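Local structure of N5-carboxyaminoimidazole ribonucleotide synthetase (Bacillus anthracis, 3QFF) at residues E226-V229 / P230-T234; T310-L313 / K314-M318. The protein catalyses the ATP-dependent carboxylation of 5-aminoimidazole ribonucleotide with bicarbonate, giving N5-carboxyaminoimidazole ribonucleotide in purine biosynthesis. One frame throughout, in Å; residues are numbered along the deposited sequence.

Contact 1 of 2, residues E226-V229 / P230-T234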
ATOM      1  N   GLU A 226      -7.408 -14.677  14.194  1.00 26.37           N
ATOM      2  CA  GLU A 226      -6.641 -14.992  12.988  1.00 25.88           C
ATOM      3  C   GLU A 226      -7.523 -15.220  11.755  1.00 25.76           C
ATOM      4  O   GLU A 226      -8.623 -15.779  11.867  1.00 25.17           O
ATOM      5  CB  GLU A 226      -5.789 -16.240  13.207  1.00 25.85           C
ATOM      6  CG  GLU A 226      -4.556 -15.991  14.062  1.00 28.39           C
ATOM      7  CD  GLU A 226      -3.798 -17.261  14.423  1.00 30.86           C
ATOM      8  OE1 GLU A 226      -4.423 -18.352  14.477  1.00 30.64           O
ATOM      9  OE2 GLU A 226      -2.575 -17.158  14.665  1.00 31.79           O
ATOM     10  N   SER A 227      -7.030 -14.784  10.594  1.00 24.95           N
ATOM     11  CA  SER A 227      -7.562 -15.206   9.295  1.00 24.68           C
ATOM     12  C   SER A 227      -6.478 -15.949   8.529  1.00 24.55           C
ATOM     13  O   SER A 227      -5.331 -15.488   8.425  1.00 24.54           O
ATOM     14  CB  SER A 227      -8.053 -14.030   8.451  1.00 24.77           C
ATOM     15  OG  SER A 227      -9.034 -13.310   9.148  1.00 26.58           O
ATOM     16  N   ILE A 228      -6.849 -17.092   7.983  1.00 23.41           N
ATOM     17  CA  ILE A 228      -5.890 -17.972   7.343  1.00 23.53           C
ATOM     18  C   ILE A 228      -6.292 -18.157   5.895  1.00 23.44           C
ATOM     19  O   ILE A 228      -7.425 -18.534   5.616  1.00 23.24           O
ATOM     20  CB  ILE A 228      -5.881 -19.347   8.021  1.00 23.27           C
ATOM     21  CG1 ILE A 228      -5.606 -19.227   9.528  1.00 23.32           C
ATOM     22  CG2 ILE A 228      -4.895 -20.269   7.321  1.00 23.89           C
ATOM     23  CD1 ILE A 228      -6.029 -20.509  10.345  1.00 25.12           C
ATOM     24  N   VAL A 229      -5.357 -17.909   4.982  1.00 23.55           N
ATOM     25  CA  VAL A 229      -5.644 -17.950   3.561  1.00 23.71           C
ATOM     26  C   VAL A 229      -4.476 -18.630   2.838  1.00 24.38           C
ATOM     27  O   VAL A 229      -3.334 -18.183   2.959  1.00 24.47           O
ATOM     28  CB  VAL A 229      -5.853 -16.525   2.992  1.00 23.19           C
ATOM     29  CG1 VAL A 229      -6.566 -16.575   1.646  1.00 22.87           C
ATOM     30  CG2 VAL A 229      -6.633 -15.655   3.981  1.00 23.38           C
ATOM     31  N   PRO A 230      -4.751 -19.698   2.064  1.00 25.20           N
ATOM     32  CA  PRO A 230      -6.059 -20.297   1.749  1.00 25.61           C
ATOM     33  C   PRO A 230      -6.696 -20.958   2.967  1.00 25.94           C
ATOM     34  O   PRO A 230      -5.991 -21.511   3.817  1.00 25.41           O
ATOM     35  CB  PRO A 230      -5.719 -21.352   0.681  1.00 26.30           C
ATOM     36  CG  PRO A 230      -4.322 -20.992   0.196  1.00 26.82           C
ATOM     37  CD  PRO A 230      -3.652 -20.413   1.395  1.00 24.60           C
ATOM     38  N   ALA A 231      -8.016 -20.849   3.083  1.00 26.54           N
ATOM     39  CA  ALA A 231      -8.744 -21.560   4.143  1.00 27.44           C
ATOM     40  C   ALA A 231      -8.419 -23.051   4.036  1.00 27.72           C
ATOM     41  O   ALA A 231      -8.292 -23.580   2.937  1.00 28.38           O
ATOM     42  CB  ALA A 231     -10.255 -21.324   4.013  1.00 27.10           C
ATOM     43  N   ARG A 232      -8.266 -23.721   5.172  1.00 28.73           N
ATOM     44  CA  ARG A 232      -7.908 -25.133   5.172  1.00 28.85           C
ATOM     45  C   ARG A 232      -9.160 -26.007   4.983  1.00 29.96           C
ATOM     46  O   ARG A 232      -9.624 -26.681   5.910  1.00 30.02           O
ATOM     47  CB  ARG A 232      -7.114 -25.493   6.436  1.00 28.78           C
ATOM     48  CG  ARG A 232      -5.780 -24.713   6.549  1.00 28.14           C
ATOM     49  CD  ARG A 232      -5.070 -24.909   7.887  1.00 27.64           C
ATOM     50  NE  ARG A 232      -5.813 -24.329   9.001  1.00 28.30           N
ATOM     51  CZ  ARG A 232      -5.490 -24.463  10.289  1.00 30.03           C
ATOM     52  NH1 ARG A 232      -6.245 -23.889  11.214  1.00 27.93           N
ATOM     53  NH2 ARG A 232      -4.413 -25.164  10.662  1.00 27.83           N
ATOM     54  N   ILE A 233      -9.702 -25.965   3.767  1.00 30.59           N
ATOM     55  CA  ILE A 233     -10.945 -26.648   3.432  1.00 31.54           C
ATOM     56  C   ILE A 233     -10.812 -27.303   2.059  1.00 32.45           C
ATOM     57  O   ILE A 233      -9.889 -26.984   1.308  1.00 31.85           O
ATOM     58  CB  ILE A 233     -12.173 -25.668   3.456  1.00 31.47           C
ATOM     59  CG1 ILE A 233     -11.981 -24.521   2.450  1.00 31.31           C
ATOM     60  CG2 ILE A 233     -12.429 -25.127   4.873  1.00 31.44           C
ATOM     61  CD1 ILE A 233     -13.089 -23.499   2.442  1.00 31.39           C
ATOM     62  N   THR A 234     -11.729 -28.220   1.733  1.00 33.94           N
ATOM     63  CA  THR A 234     -11.714 -28.896   0.433  1.00 35.49           C
ATOM     64  C   THR A 234     -11.952 -27.916  -0.710  1.00 36.80           C
ATOM     65  O   THR A 234     -12.555 -26.849  -0.518  1.00 36.45           O
ATOM     66  CB  THR A 234     -12.785 -30.005   0.344  1.00 35.61           C
ATOM     67  OG1 THR A 234     -14.093 -29.416   0.405  1.00 36.51           O
ATOM     68  CG2 THR A 234     -12.626 -31.023   1.489  1.00 35.39           C
TER
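Val229 and Pro230 are joined by a cis peptide, which brings their CA atoms to 3.0 Å and turns the chain sharply as it leaves the strand. The bend from Ile228 to Ala231, with Pro230 after the cis bond and extended backbone angles at both central residues, fits a type VIb turn. No hydrogen bond closes it: Ile228 O and Ala231 N stand 3.5 Å apart at a poor angle. Just beyond, Arg232 is the centre of an inverse gamma turn, spanned by a weak bond of 2.9 Å from Ile233 N to Ala231 O. Thr234 then N-caps helix 235-251, its OG1 accepting from Leu237 N.

Among the side chains, Ile228 and Arg232 meet across the bend. CD1 of Ile228 comes to 3.5 Å from Arg232 NH1, approaching the guanidinium obliquely. The arginine chain gets there by a kink at its third torsion (chi3 -67°), which folds the head group back toward the strand. The other branch of the isoleucine stays by the turn, with Ile228 CG2 at 3.9 Å from Pro230 O.

The charge of Arg232 is answered by two carboxylates: NH1 makes a salt bridge to Glu216 on strand 209-220, NH2 one to Glu366 on helix 365-374. Glu226 OE1, at 6.7 Å from Arg232 NH1, is not in contact but probably adds to the favourable field. An arginine pinned this way, with a methyl against it, ties the turn both to the ATP-grasp sheet and to the C-terminal region.

Contact 2 of 2, residues T310-L313 / K314-M318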
ATOM      1  N   THR A 310      -7.666 -10.307  -7.904  1.00 24.00           N
ATOM      2  CA  THR A 310      -7.764 -10.740  -6.502  1.00 24.77           C
ATOM      3  C   THR A 310      -6.954 -11.993  -6.191  1.00 25.75           C
ATOM      4  O   THR A 310      -7.152 -12.625  -5.140  1.00 26.51           O
ATOM      5  CB  THR A 310      -9.205 -11.029  -6.109  1.00 25.28           C
ATOM      6  OG1 THR A 310      -9.709 -12.056  -6.966  1.00 26.05           O
ATOM      7  CG2 THR A 310     -10.056  -9.773  -6.231  1.00 24.11           C
ATOM      8  N   ASN A 311      -6.055 -12.352  -7.104  1.00 25.95           N
ATOM      9  CA  ASN A 311      -5.176 -13.502  -6.940  1.00 26.65           C
ATOM     10  C   ASN A 311      -4.419 -13.481  -5.632  1.00 26.43           C
ATOM     11  O   ASN A 311      -3.883 -12.438  -5.230  1.00 26.38           O
ATOM     12  CB  ASN A 311      -4.163 -13.549  -8.079  1.00 27.39           C
ATOM     13  CG  ASN A 311      -4.823 -13.688  -9.430  1.00 29.19           C
ATOM     14  OD1 ASN A 311      -5.614 -14.609  -9.651  1.00 32.95           O
ATOM     15  ND2 ASN A 311      -4.508 -12.779 -10.344  1.00 31.66           N
ATOM     16  N   LEU A 312      -4.373 -14.639  -4.983  1.00 25.79           N
ATOM     17  CA  LEU A 312      -3.544 -14.836  -3.809  1.00 26.01           C
ATOM     18  C   LEU A 312      -2.109 -15.067  -4.287  1.00 26.55           C
ATOM     19  O   LEU A 312      -1.829 -16.061  -4.967  1.00 26.21           O
ATOM     20  CB  LEU A 312      -4.024 -16.030  -2.978  1.00 25.70           C
ATOM     21  CG  LEU A 312      -3.268 -16.180  -1.642  1.00 26.52           C
ATOM     22  CD1 LEU A 312      -3.629 -15.059  -0.660  1.00 25.14           C
ATOM     23  CD2 LEU A 312      -3.499 -17.516  -1.017  1.00 26.28           C
ATOM     24  N   LEU A 313      -1.219 -14.145  -3.931  1.00 25.96           N
ATOM     25  CA  LEU A 313       0.168 -14.193  -4.385  1.00 26.30           C
ATOM     26  C   LEU A 313       1.084 -14.936  -3.416  1.00 26.27           C
ATOM     27  O   LEU A 313       2.124 -15.445  -3.820  1.00 26.62           O
ATOM     28  CB  LEU A 313       0.698 -12.778  -4.654  1.00 26.12           C
ATOM     29  CG  LEU A 313      -0.019 -11.964  -5.740  1.00 27.27           C
ATOM     30  CD1 LEU A 313       0.664 -10.610  -5.928  1.00 28.76           C
ATOM     31  CD2 LEU A 313      -0.086 -12.727  -7.063  1.00 27.78           C
ATOM     32  N   LYS A 314       0.697 -14.988  -2.145  1.00 26.25           N
ATOM     33  CA  LYS A 314       1.391 -15.792  -1.132  1.00 25.86           C
ATOM     34  C   LYS A 314       0.414 -16.183  -0.021  1.00 25.41           C
ATOM     35  O   LYS A 314      -0.476 -15.398   0.315  1.00 25.91           O
ATOM     36  CB  LYS A 314       2.589 -15.012  -0.549  1.00 25.92           C
ATOM     37  CG  LYS A 314       3.618 -15.877   0.236  1.00 27.76           C
ATOM     38  CD  LYS A 314       5.053 -15.455  -0.071  1.00 30.69           C
ATOM     39  CE  LYS A 314       6.048 -15.999   0.962  1.00 33.21           C
ATOM     40  NZ  LYS A 314       7.417 -15.428   0.732  1.00 35.47           N
ATOM     41  N   PRO A 315       0.575 -17.394   0.562  1.00 24.87           N
ATOM     42  CA  PRO A 315      -0.249 -17.753   1.720  1.00 24.70           C
ATOM     43  C   PRO A 315       0.026 -16.834   2.928  1.00 24.19           C
ATOM     44  O   PRO A 315       1.149 -16.347   3.101  1.00 24.79           O
ATOM     45  CB  PRO A 315       0.152 -19.212   2.002  1.00 24.66           C
ATOM     46  CG  PRO A 315       0.648 -19.731   0.682  1.00 24.63           C
ATOM     47  CD  PRO A 315       1.350 -18.546   0.059  1.00 25.34           C
ATOM     48  N   VAL A 316      -0.998 -16.592   3.742  1.00 23.19           N
ATOM     49  CA  VAL A 316      -0.933 -15.567   4.771  1.00 22.27           C
ATOM     50  C   VAL A 316      -1.744 -15.947   6.006  1.00 22.37           C
ATOM     51  O   VAL A 316      -2.800 -16.597   5.914  1.00 23.11           O
ATOM     52  CB  VAL A 316      -1.387 -14.165   4.199  1.00 22.51           C
ATOM     53  CG1 VAL A 316      -2.778 -14.260   3.542  1.00 21.82           C
ATOM     54  CG2 VAL A 316      -1.363 -13.047   5.288  1.00 21.43           C
ATOM     55  N   VAL A 317      -1.236 -15.561   7.168  1.00 22.20           N
ATOM     56  CA  VAL A 317      -2.035 -15.559   8.392  1.00 21.46           C
ATOM     57  C   VAL A 317      -2.073 -14.138   8.891  1.00 22.30           C
ATOM     58  O   VAL A 317      -1.028 -13.558   9.232  1.00 21.90           O
ATOM     59  CB  VAL A 317      -1.443 -16.497   9.499  1.00 21.66           C
ATOM     60  CG1 VAL A 317      -2.193 -16.345  10.818  1.00 18.94           C
ATOM     61  CG2 VAL A 317      -1.499 -17.944   9.027  1.00 20.86           C
ATOM     62  N   MET A 318      -3.274 -13.567   8.924  1.00 21.79           N
ATOM     63  CA  MET A 318      -3.462 -12.283   9.556  1.00 21.96           C
ATOM     64  C   MET A 318      -3.711 -12.522  11.036  1.00 22.30           C
ATOM     65  O   MET A 318      -4.507 -13.406  11.391  1.00 22.46           O
ATOM     66  CB  MET A 318      -4.651 -11.528   8.962  1.00 21.97           C
ATOM     67  CG  MET A 318      -4.759 -10.122   9.557  1.00 23.08           C
ATOM     68  SD  MET A 318      -6.405  -9.574   9.963  1.00 30.00           S
ATOM     69  CE  MET A 318      -6.877 -10.685  11.303  1.00 27.90           C
TER
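Lys314 follows Leu313 in the loop and presents its carbonyl to the side chain of Leu312, two residues back. Leu312 CD1 sits 3.3 Å from Lys314 O and Leu312 CG 3.5 Å from it, so the oxygen faces hydrocarbon; it is buried here and has no hydrogen-bond partner in the model. The second methyl, Leu312 CD2, stands a little farther off, 3.9 Å from Lys314 O. The branch reaches this place because Leu312 CG lies anti to the backbone N (chi1 -174°), which directs the isobutyl group along the following chain. The lysine's own side chain, bent at its second torsion, leads away to the dimer interface, where NZ forms a salt bridge with Glu291 of the second subunit. Leu313 beside it packs on Leu313 of that same subunit.

Pro315 comes next, its CA 4.3 Å from Leu312 CD2, and its ring lies against Ile365 of helix 365-374. From here the chain enters strand 316-322, which runs antiparallel between strands 223-229 and 354-361 in the large antiparallel sheet shared by the ATP-grasp and C-terminal regions. Val316 is the first residue of that strand, and its CG1 makes a loose apolar contact of 4.4 Å with Leu312 CD1. The leucine therefore lies alongside the start of the strand, the CD1 methyl meeting the lysine carbonyl and the valine, while CD2 is the one turned to the proline. Beyond Val316 the side chains alternate, Val317 toward helix 365-374 and Met318 to the other face of the sheet.

Overall arrangement
Contacts 1 and 2 have centres 10 Å apart and are separate in sequence, but they meet in one sheet: strands 223-229 and 316-322 are antiparallel neighbours. Two probable backbone hydrogen bonds link them, Ser227 O to Met318 N and Val229 O to Val316 N, each 2.9 Å. Beside them, Glu226 CB packs at 3.6 Å from Met318 O, and Leu312 of contact 2 touches Val229 and Pro230 at the cis-proline turn. Helix 365-374 packs on side chains of both. The nucleotide pocket is some way off, with the side chain of Ile228 about 14 Å from the bound ADP, whereas Asn311, Leu313 and Lys314 reach the second subunit.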